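Local coordinates for protein amidohydrolase (Brucella melitensis biovar Abortus, PDB 4F0L) that probably acts as a metal-dependent hydrolase of the amidohydrolase superfamily, likely a deaminase, with a single metal ion bound in its barrel, at residues H15-L20 / R53-V58; A68-M73 / E92-F97; V109-Y114 / A154-M159; V396-E401 / A421-V426. All coordinates share one frame; numbering follows the deposited sequence.

The four contacts come in series along the chain, each closing before the next opens. Interactions 1 and 4 have centres about 10 Å apart and touch: strands 56-66 and 395-399 are neighbours in one sheet, joined by backbone bonds between Val56 and Leu398 and between Val58 and Val396. Interactions 2 and 3, with centres about 17 Å apart, meet where the loop 68-73 packs on helix 103-119. Interaction 1 lies about 38 Å from interaction 2, centre to centre, on opposite sides of the chain's centre. Strand 56-66 starts at interaction 1 and reaches His65 at its end; His67 follows just beyond it, before the loop of interaction 2, and both histidines bind the iron.

Interaction 1 (H15-L20 / R53-V58); sequences HARQAL and RQSVVV
The His15 imidazole is approached obliquely by Arg53, whose CD lies 4.5 Å from ND1; its NE2 is hydrogen-bonded to the carbonyl of Val45. The Arg17 guanidinium likewise has an oblique neighbour, Ser55 OG, 3.9 Å from NH1. With the carboxamide of Gln18, which runs beside Val56 in the same direction, these groups lie around two chain segments that run parallel and turn a corner together, at Arg17-Gln18 and at Ser55, passing from the small sheet of strands 12-16 and 52-54 to strands 19-21 and 56-66.

Before the corner, Gln54 N meets His15 O at 2.7 Å. After it, Leu20 N reaches Val57 O at 3.1 Å. At the corner itself Ser55 O is gripped twice: by Gln18 N at 2.9 Å and by a water, 3.0 Å away, which donates to it. That water accepts from Gln18 NE2 at 2.7 Å, the amide being carried out by a chain extended beyond CG (chi2 177°); the same nitrogen is also bonded to the carbonyl of Ala406.

Ala16, before the corner, rests its CB against CG2 of Val57, after it, at 3.7 Å. Five main-chain bonds in all are consistent with a register set by the backbone, and the water gives Ser55 O at the bend a second donor.

Interaction 2 (A68-M73 / E92-F97); sequences AFQYGM and EIMYKF
Met73 meets helix 88-100 through CB, SD and CE. Its CB lies over one face of the Phe97 ring, a CH-pi contact 4.1 Å from the centroid and 19° off the normal, and also meets Ile93 CG2 at 3.8 Å. Chi1 of 81° places CG between the backbone N and the carbonyl carbon, which sends the chain on toward the next helical residue. There SD rests 3.6 Å from Met94 CA, and the chain bends at chi3, so that CE ends against Met94 CB, 3.8 Å away.

Residues 68-73 belong to the loop that starts beside the metal ligand His67. It follows strand 56-66, whose end carries His65, with His67 just after it, the His-x-His pair characteristic of amidohydrolases; the nearest side-chain atom of Gln70 is about 6 Å from the bound iron.

Met94, bent at chi2 and chi3, is also engaged by that loop. Its SD lies in the plane of the Phe69 ring at the edge, 4.0 Å from CE1, a Met-aromatic contact, while its CG meets Gln70 NE2 at 3.9 Å. One face of the Phe69 ring carries CG of its neighbour Gln70. Beyond Met73, the Phe97 ring brings CZ to 3.3 Å from Gly72 O, and Leu453, Leu456 and Leu457 of helix 442-457 also pack on this phenylalanine.

Interaction 3 (V109-Y114 / A154-M159); sequences VALRLY and ATTAGM
Tyr114 presents the edge of its ring, not a face, to the neighbouring helix: CD2 lies 3.8 Å from the backbone N of Ala154, near the ring plane. One face is taken up by its own helix, with Ala110 O sitting 3.1 Å above the plane toward the rim. A chi2 of -25° goes with a ring turned edge-on to Ala154. Its hydroxyl is hydrogen-bonded to Glu127 OE1 on strand 122-129, so the tyrosine reaches from the helix layer to the sheet.

Small side chains let the backbones come close, Leu111 CA and Ala157 CA being 6.2 Å apart. Ala157 CB sits between two residues of the other helix, touching Tyr114 CB at 3.9 Å and Leu111 CD1 at 3.7 Å. Leu111, whose CG is anti to the backbone N (chi1 176°), crosses Thr156 at about a right angle, and CD2 meets the threonine's CG2 at 3.9 Å. Thr156 OG1 is bonded back to Ala152 O within its helix. No hydrogen bond joins the two segments; the contact is apolar packing.

The chain then leaves the helix through a Schellman motif. Gly158, with phi of 77°, is its C-prime residue; Met159 N bonds Ala154 O at 2.9 Å, and Gly158 N bonds Thr155 O. The reversal turns Met159 back on Tyr114, its bent chain bringing CE to 3.7 Å from Tyr114 O. Helices 103-119 and 145-157 lead into strands 122-129 and 160-167, parallel neighbours in the sheet, an arrangement typical of successive beta-alpha units packed side by side around a TIM barrel.

Interaction 4 (V396-E401 / A421-V426); sequences VSLDVE and AHVCDV
Main-chain bonds between Ser397 and the pair Cys424-Asp425 hold the centre of this antiparallel pairing. Ser397 N donates to Asp425 O at 2.8 Å, and Ser397 O accepts from Cys424 N at 2.7 Å. Farther along, Asp399 N meets His422 O at 2.7 Å.

Polar side chains add further bonds. With chi1 of 71°, Ser397 OG lies between its own N and carbonyl carbon, and it takes the N-H of Asp425 at 3.0 Å. The hydroxyl is also hydrogen-bonded to Gln54 OE1, while Asp425 bonds Gly436 N through OD1 and pairs with Lys432 through OD2, tying in the next strand. Separately, at the other end of the pairing, Asp399 OD1 accepts from Glu401 N at 2.9 Å, an Asx turn where the chain goes on from the strand.

Apolar contacts flank the bonds. Val396 and Val423 cross at about a right angle, with Val396 CG1 lying 4.0 Å from Val423 CG1. On the face that Val396 shares with Val426, Val396 CG2 rests 4.2 Å from Val426 CG1. Leu398 and Ala421 both pack on Trp415 of helix 408-417, which lies between the two strands in sequence.

The register slips by one residue between Val396-Val426 and Leu398-Val423, with both Cys424 and Asp425 facing Ser397: a classic beta bulge, here joining strands 395-399 and 422-428 in the antiparallel part of the mixed sheet, which continues through strand 56-66 into parallel strands 122-129, 160-167 and 210-215.

Interaction 1 (H15-L20 / R53-V58)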
# COMPACT_ATOMS: atom_id res chain seq x y z
N HIS B 15 12.31 24.34 15.98
CA HIS B 15 12.70 25.04 14.75
C HIS B 15 12.73 24.06 13.60
O HIS B 15 13.41 23.04 13.67
CB HIS B 15 14.06 25.75 14.91
CG HIS B 15 14.48 26.55 13.68
ND1 HIS B 15 15.05 25.97 12.61
CD2 HIS B 15 14.38 27.92 13.38
CE1 HIS B 15 15.30 26.91 11.67
NE2 HIS B 15 14.88 28.10 12.15
N ALA B 16 11.96 24.35 12.56
CA ALA B 16 11.82 23.48 11.40
C ALA B 16 12.46 24.13 10.20
O ALA B 16 12.11 25.27 9.86
CB ALA B 16 10.35 23.25 11.12
N ARG B 17 13.31 23.39 9.50
CA ARG B 17 13.86 23.91 8.25
C ARG B 17 12.76 24.16 7.23
O ARG B 17 12.83 25.11 6.50
CB ARG B 17 14.86 22.94 7.62
CG ARG B 17 16.27 23.07 8.13
CD ARG B 17 17.26 22.42 7.17
NE ARG B 17 18.60 22.51 7.74
CZ ARG B 17 19.06 21.78 8.76
NH1 ARG B 17 18.29 20.84 9.34
NH2 ARG B 17 20.31 21.98 9.19
N GLN B 18 11.77 23.27 7.17
CA GLN B 18 10.55 23.51 6.39
C GLN B 18 9.35 23.07 7.20
O GLN B 18 9.41 22.06 7.89
CB GLN B 18 10.55 22.70 5.08
CG GLN B 18 11.72 22.92 4.14
CD GLN B 18 11.65 22.03 2.93
OE1 GLN B 18 10.89 22.29 1.99
NE2 GLN B 18 12.46 20.96 2.92
N ALA B 19 8.26 23.81 7.09
CA ALA B 19 7.03 23.45 7.76
C ALA B 19 5.88 23.81 6.86
O ALA B 19 5.91 24.83 6.18
CB ALA B 19 6.91 24.15 9.09
N LEU B 20 4.88 22.93 6.81
CA LEU B 20 3.76 23.12 5.92
C LEU B 20 2.64 23.82 6.67
O LEU B 20 1.87 23.20 7.40
CB LEU B 20 3.30 21.77 5.32
CG LEU B 20 2.03 21.84 4.43
CD1 LEU B 20 2.09 22.93 3.35
CD2 LEU B 20 1.73 20.50 3.80
N ARG B 53 15.68 21.22 16.99
CA ARG B 53 15.79 21.36 15.54
C ARG B 53 15.16 20.19 14.79
O ARG B 53 15.44 19.04 15.10
CB ARG B 53 17.27 21.44 15.14
CG ARG B 53 18.01 22.52 15.89
CD ARG B 53 18.09 23.75 15.04
NE ARG B 53 19.24 23.67 14.15
CZ ARG B 53 20.42 24.22 14.41
NH1 ARG B 53 20.62 24.92 15.53
NH2 ARG B 53 21.41 24.07 13.53
N GLN B 54 14.33 20.49 13.81
CA GLN B 54 13.74 19.46 12.96
C GLN B 54 13.90 19.88 11.48
O GLN B 54 14.03 21.07 11.17
CB GLN B 54 12.26 19.25 13.35
CG GLN B 54 12.05 18.78 14.78
CD GLN B 54 12.39 17.31 14.98
OE1 GLN B 54 12.32 16.51 14.05
NE2 GLN B 54 12.72 16.93 16.21
N SER B 55 13.93 18.90 10.59
CA SER B 55 14.06 19.17 9.17
C SER B 55 12.75 19.54 8.51
O SER B 55 12.70 20.55 7.83
CB SER B 55 14.67 17.95 8.44
OG SER B 55 15.96 17.70 9.00
N VAL B 56 11.71 18.71 8.70
CA VAL B 56 10.45 18.90 8.01
C VAL B 56 9.30 18.60 8.96
O VAL B 56 9.23 17.51 9.50
CB VAL B 56 10.32 17.99 6.79
CG1 VAL B 56 8.93 18.13 6.17
CG2 VAL B 56 11.41 18.32 5.76
N VAL B 57 8.43 19.58 9.18
CA VAL B 57 7.32 19.50 10.15
C VAL B 57 6.00 19.75 9.42
O VAL B 57 5.89 20.65 8.58
CB VAL B 57 7.48 20.50 11.32
CG1 VAL B 57 6.21 20.55 12.17
CG2 VAL B 57 8.69 20.09 12.17
N VAL B 58 5.05 18.87 9.69
CA VAL B 58 3.71 18.91 9.13
C VAL B 58 2.70 18.74 10.24
O VAL B 58 3.03 18.31 11.34
CB VAL B 58 3.47 17.81 8.05
CG1 VAL B 58 4.43 18.00 6.86
CG2 VAL B 58 3.59 16.41 8.61
O HOH W 1 13.97 20.48 5.10

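Interaction 2 (A68-M73 / E92-F97)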
# COMPACT_ATOMS: atom_id res chain seq x y z
N ALA B 68 -11.69 0.24 17.52
CA ALA B 68 -10.42 -0.17 18.11
C ALA B 68 -10.30 -1.69 18.22
O ALA B 68 -9.24 -2.24 17.93
CB ALA B 68 -10.19 0.48 19.46
N PHE B 69 -11.37 -2.38 18.60
CA PHE B 69 -11.29 -3.83 18.82
C PHE B 69 -10.92 -4.62 17.58
O PHE B 69 -10.33 -5.68 17.69
CB PHE B 69 -12.59 -4.38 19.45
CG PHE B 69 -13.75 -4.46 18.51
CD1 PHE B 69 -13.97 -5.60 17.75
CD2 PHE B 69 -14.65 -3.40 18.38
CE1 PHE B 69 -15.06 -5.67 16.88
CE2 PHE B 69 -15.74 -3.46 17.53
CZ PHE B 69 -15.94 -4.60 16.77
N GLN B 70 -11.24 -4.08 16.40
CA GLN B 70 -10.97 -4.76 15.15
C GLN B 70 -9.48 -4.84 14.86
O GLN B 70 -9.05 -5.70 14.07
CB GLN B 70 -11.76 -4.12 13.98
CG GLN B 70 -13.27 -4.32 14.15
CD GLN B 70 -14.10 -3.69 13.05
OE1 GLN B 70 -13.58 -3.28 12.04
NE2 GLN B 70 -15.41 -3.68 13.22
N TYR B 71 -8.69 -3.97 15.49
CA TYR B 71 -7.22 -4.06 15.37
C TYR B 71 -6.75 -5.46 15.79
O TYR B 71 -5.76 -5.95 15.28
CB TYR B 71 -6.57 -3.04 16.27
CG TYR B 71 -5.04 -2.95 16.28
CD1 TYR B 71 -4.34 -2.42 15.20
CD2 TYR B 71 -4.32 -3.31 17.43
CE1 TYR B 71 -2.95 -2.31 15.23
CE2 TYR B 71 -2.95 -3.19 17.48
CZ TYR B 71 -2.26 -2.70 16.37
OH TYR B 71 -0.89 -2.57 16.45
N GLY B 72 -7.43 -6.06 16.76
CA GLY B 72 -7.08 -7.41 17.19
C GLY B 72 -7.24 -8.46 16.09
O GLY B 72 -6.56 -9.47 16.11
N MET B 73 -8.12 -8.22 15.12
CA MET B 73 -8.36 -9.20 14.06
C MET B 73 -7.59 -8.89 12.79
O MET B 73 -7.71 -9.63 11.80
CB MET B 73 -9.86 -9.34 13.76
CG MET B 73 -10.43 -8.26 12.85
SD MET B 73 -12.24 -8.25 12.82
CE MET B 73 -12.51 -9.00 11.20
N GLU B 92 -17.55 -13.55 10.62
CA GLU B 92 -17.32 -14.60 11.64
C GLU B 92 -16.19 -14.19 12.59
O GLU B 92 -16.34 -14.30 13.81
CB GLU B 92 -17.01 -15.98 11.01
CG GLU B 92 -16.53 -17.01 12.05
CD GLU B 92 -16.64 -18.46 11.59
OE1 GLU B 92 -16.26 -18.76 10.43
OE2 GLU B 92 -17.08 -19.32 12.40
N ILE B 93 -15.07 -13.74 12.02
CA ILE B 93 -13.93 -13.33 12.83
C ILE B 93 -14.32 -12.08 13.63
O ILE B 93 -14.07 -12.01 14.82
CB ILE B 93 -12.66 -13.10 12.00
CG1 ILE B 93 -12.24 -14.38 11.23
CG2 ILE B 93 -11.52 -12.65 12.91
CD1 ILE B 93 -12.09 -15.64 12.07
N MET B 94 -15.01 -11.13 12.99
CA MET B 94 -15.36 -9.89 13.67
C MET B 94 -16.26 -10.17 14.89
O MET B 94 -16.01 -9.64 15.97
CB MET B 94 -16.02 -8.89 12.72
CG MET B 94 -16.13 -7.50 13.33
SD MET B 94 -17.66 -7.23 14.29
CE MET B 94 -18.72 -6.77 12.91
N TYR B 95 -17.28 -11.02 14.71
CA TYR B 95 -18.17 -11.38 15.82
C TYR B 95 -17.47 -12.28 16.88
O TYR B 95 -17.78 -12.16 18.06
CB TYR B 95 -19.50 -11.99 15.32
CG TYR B 95 -20.46 -10.91 14.86
CD1 TYR B 95 -21.23 -10.21 15.79
CD2 TYR B 95 -20.57 -10.56 13.51
CE1 TYR B 95 -22.09 -9.20 15.38
CE2 TYR B 95 -21.43 -9.56 13.09
CZ TYR B 95 -22.18 -8.87 14.03
OH TYR B 95 -23.03 -7.87 13.61
N LYS B 96 -16.51 -13.13 16.50
CA LYS B 96 -15.72 -13.85 17.51
C LYS B 96 -15.04 -12.88 18.48
O LYS B 96 -15.16 -13.04 19.70
CB LYS B 96 -14.68 -14.77 16.88
CG LYS B 96 -13.74 -15.40 17.91
CD LYS B 96 -12.98 -16.59 17.34
CE LYS B 96 -11.74 -16.90 18.19
NZ LYS B 96 -11.15 -18.24 17.88
N PHE B 97 -14.36 -11.85 17.94
CA PHE B 97 -13.76 -10.80 18.79
C PHE B 97 -14.83 -9.97 19.53
O PHE B 97 -14.72 -9.77 20.74
CB PHE B 97 -12.86 -9.85 17.97
CG PHE B 97 -11.48 -10.39 17.73
CD1 PHE B 97 -11.29 -11.45 16.85
CD2 PHE B 97 -10.38 -9.87 18.41
CE1 PHE B 97 -10.02 -11.97 16.63
CE2 PHE B 97 -9.11 -10.39 18.20
CZ PHE B 97 -8.93 -11.44 17.31

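Interaction 3 (V109-Y114 / A154-M159)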
# COMPACT_ATOMS: atom_id res chain seq x y z
N VAL B 109 -5.91 -3.72 23.62
CA VAL B 109 -6.01 -3.61 22.17
C VAL B 109 -6.05 -2.14 21.71
O VAL B 109 -5.29 -1.75 20.80
CB VAL B 109 -7.22 -4.36 21.63
CG1 VAL B 109 -7.41 -4.11 20.15
CG2 VAL B 109 -7.07 -5.86 21.93
N ALA B 110 -6.91 -1.33 22.33
CA ALA B 110 -7.00 0.09 21.97
C ALA B 110 -5.67 0.82 22.21
O ALA B 110 -5.26 1.64 21.41
CB ALA B 110 -8.12 0.76 22.75
N LEU B 111 -5.01 0.53 23.32
CA LEU B 111 -3.72 1.16 23.57
C LEU B 111 -2.72 0.85 22.46
O LEU B 111 -2.10 1.78 21.91
CB LEU B 111 -3.14 0.81 24.95
CG LEU B 111 -1.73 1.36 25.24
CD1 LEU B 111 -1.72 2.87 25.17
CD2 LEU B 111 -1.20 0.86 26.58
N ARG B 112 -2.58 -0.43 22.10
CA ARG B 112 -1.58 -0.79 21.11
C ARG B 112 -1.93 -0.22 19.73
O ARG B 112 -1.04 0.16 18.97
CB ARG B 112 -1.41 -2.31 21.04
CG ARG B 112 -0.28 -2.79 20.15
CD ARG B 112 1.07 -2.29 20.67
NE ARG B 112 2.20 -2.56 19.78
CZ ARG B 112 2.53 -1.82 18.70
NH1 ARG B 112 1.84 -0.75 18.36
NH2 ARG B 112 3.56 -2.17 17.97
N LEU B 113 -3.21 -0.16 19.43
CA LEU B 113 -3.68 0.54 18.23
C LEU B 113 -3.33 2.02 18.19
O LEU B 113 -2.83 2.54 17.17
CB LEU B 113 -5.18 0.41 18.11
CG LEU B 113 -5.80 1.28 17.03
CD1 LEU B 113 -5.23 0.94 15.66
CD2 LEU B 113 -7.35 1.23 17.06
N TYR B 114 -3.58 2.69 19.31
CA TYR B 114 -3.32 4.13 19.35
C TYR B 114 -1.82 4.40 19.29
O TYR B 114 -1.39 5.39 18.70
CB TYR B 114 -4.02 4.81 20.55
CG TYR B 114 -5.55 4.68 20.55
CD1 TYR B 114 -6.27 4.50 19.37
CD2 TYR B 114 -6.28 4.76 21.73
CE1 TYR B 114 -7.65 4.37 19.37
CE2 TYR B 114 -7.63 4.65 21.73
CZ TYR B 114 -8.32 4.45 20.56
OH TYR B 114 -9.70 4.32 20.55
N ALA B 154 -6.48 5.90 25.30
CA ALA B 154 -6.05 7.15 24.68
C ALA B 154 -5.17 8.00 25.63
O ALA B 154 -4.15 8.57 25.19
CB ALA B 154 -7.27 7.97 24.21
N THR B 155 -5.55 8.08 26.91
CA THR B 155 -4.79 8.82 27.90
C THR B 155 -3.39 8.25 28.07
O THR B 155 -2.40 9.00 28.05
CB THR B 155 -5.50 8.85 29.27
OG1 THR B 155 -6.76 9.47 29.12
CG2 THR B 155 -4.66 9.63 30.33
N THR B 156 -3.30 6.94 28.18
CA THR B 156 -2.00 6.31 28.34
C THR B 156 -1.15 6.55 27.10
O THR B 156 0.06 6.81 27.21
CB THR B 156 -2.13 4.78 28.57
OG1 THR B 156 -2.92 4.53 29.72
CG2 THR B 156 -0.75 4.10 28.70
N ALA B 157 -1.78 6.46 25.93
CA ALA B 157 -1.06 6.66 24.65
C ALA B 157 -0.62 8.10 24.43
O ALA B 157 0.36 8.37 23.71
CB ALA B 157 -1.92 6.19 23.48
N GLY B 158 -1.35 9.02 25.05
CA GLY B 158 -1.22 10.45 24.79
C GLY B 158 -1.88 10.83 23.48
O GLY B 158 -1.54 11.82 22.88
N MET B 159 -2.83 10.01 23.02
CA MET B 159 -3.54 10.22 21.76
C MET B 159 -4.77 11.13 21.99
O MET B 159 -5.48 10.97 22.99
CB MET B 159 -4.02 8.86 21.23
CG MET B 159 -5.03 8.93 20.10
SD MET B 159 -4.31 9.65 18.61
CE MET B 159 -3.76 8.13 17.84

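Interaction 4 (V396-E401 / A421-V426)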
# COMPACT_ATOMS: atom_id res chain seq x y z
N VAL B 396 4.01 16.64 13.43
CA VAL B 396 4.80 15.47 13.05
C VAL B 396 6.08 15.92 12.30
O VAL B 396 6.01 16.82 11.44
CB VAL B 396 3.97 14.55 12.11
CG1 VAL B 396 4.75 13.33 11.61
CG2 VAL B 396 2.65 14.10 12.78
N SER B 397 7.26 15.34 12.63
CA SER B 397 8.44 15.56 11.81
C SER B 397 8.70 14.32 10.96
O SER B 397 8.42 13.19 11.38
CB SER B 397 9.65 15.94 12.61
OG SER B 397 10.15 14.84 13.36
N LEU B 398 9.20 14.55 9.74
CA LEU B 398 9.43 13.49 8.82
C LEU B 398 10.92 13.22 8.69
O LEU B 398 11.72 14.15 8.62
CB LEU B 398 8.83 13.83 7.45
CG LEU B 398 7.30 13.98 7.42
CD1 LEU B 398 6.87 14.51 6.07
CD2 LEU B 398 6.55 12.67 7.72
N ASP B 399 11.29 11.93 8.63
CA ASP B 399 12.67 11.54 8.34
C ASP B 399 12.88 11.72 6.84
O ASP B 399 12.28 11.00 6.03
CB ASP B 399 12.89 10.08 8.77
CG ASP B 399 14.31 9.58 8.47
OD1 ASP B 399 14.95 10.03 7.53
OD2 ASP B 399 14.80 8.75 9.23
N VAL B 400 13.75 12.67 6.48
CA VAL B 400 14.07 12.99 5.09
C VAL B 400 15.52 12.66 4.74
O VAL B 400 16.12 13.24 3.83
CB VAL B 400 13.76 14.47 4.76
CG1 VAL B 400 12.26 14.70 4.78
CG2 VAL B 400 14.55 15.40 5.67
N GLU B 401 16.06 11.67 5.44
CA GLU B 401 17.41 11.19 5.21
C GLU B 401 17.61 10.78 3.74
O GLU B 401 18.65 11.07 3.15
CB GLU B 401 17.66 10.03 6.17
CG GLU B 401 19.08 9.50 6.27
CD GLU B 401 19.24 8.60 7.50
OE1 GLU B 401 19.23 7.36 7.31
OE2 GLU B 401 19.32 9.12 8.64
N ALA B 421 10.29 8.64 2.63
CA ALA B 421 10.34 9.26 3.96
C ALA B 421 9.45 8.47 4.86
O ALA B 421 8.61 7.72 4.37
CB ALA B 421 9.87 10.71 3.92
N HIS B 422 9.62 8.71 6.17
CA HIS B 422 8.86 8.09 7.23
C HIS B 422 8.66 9.07 8.39
O HIS B 422 9.38 10.05 8.54
CB HIS B 422 9.57 6.83 7.73
CG HIS B 422 9.90 5.85 6.62
ND1 HIS B 422 11.08 5.87 5.95
CD2 HIS B 422 9.13 4.83 6.05
CE1 HIS B 422 11.06 4.91 4.99
NE2 HIS B 422 9.86 4.28 5.06
N VAL B 423 7.68 8.79 9.23
CA VAL B 423 7.44 9.58 10.48
C VAL B 423 8.63 9.46 11.45
O VAL B 423 9.15 8.37 11.70
CB VAL B 423 6.14 9.11 11.15
CG1 VAL B 423 5.99 9.68 12.57
CG2 VAL B 423 4.94 9.46 10.28
N CYS B 424 9.10 10.60 11.93
CA CYS B 424 10.20 10.65 12.90
C CYS B 424 9.65 10.93 14.32
O CYS B 424 9.40 10.01 15.08
CB CYS B 424 11.25 11.66 12.46
SG CYS B 424 12.80 11.49 13.38
N ASP B 425 9.40 12.21 14.63
CA ASP B 425 8.81 12.58 15.92
C ASP B 425 7.35 12.97 15.78
O ASP B 425 6.91 13.46 14.74
CB ASP B 425 9.61 13.73 16.55
CG ASP B 425 11.04 13.34 16.87
OD1 ASP B 425 11.40 12.15 16.79
OD2 ASP B 425 11.85 14.24 17.22
N VAL B 426 6.60 12.79 16.86
CA VAL B 426 5.21 13.15 16.86
C VAL B 426 4.87 13.75 18.22
O VAL B 426 5.19 13.16 19.25
CB VAL B 426 4.31 11.92 16.62
CG1 VAL B 426 2.84 12.34 16.64
CG2 VAL B 426 4.69 11.16 15.31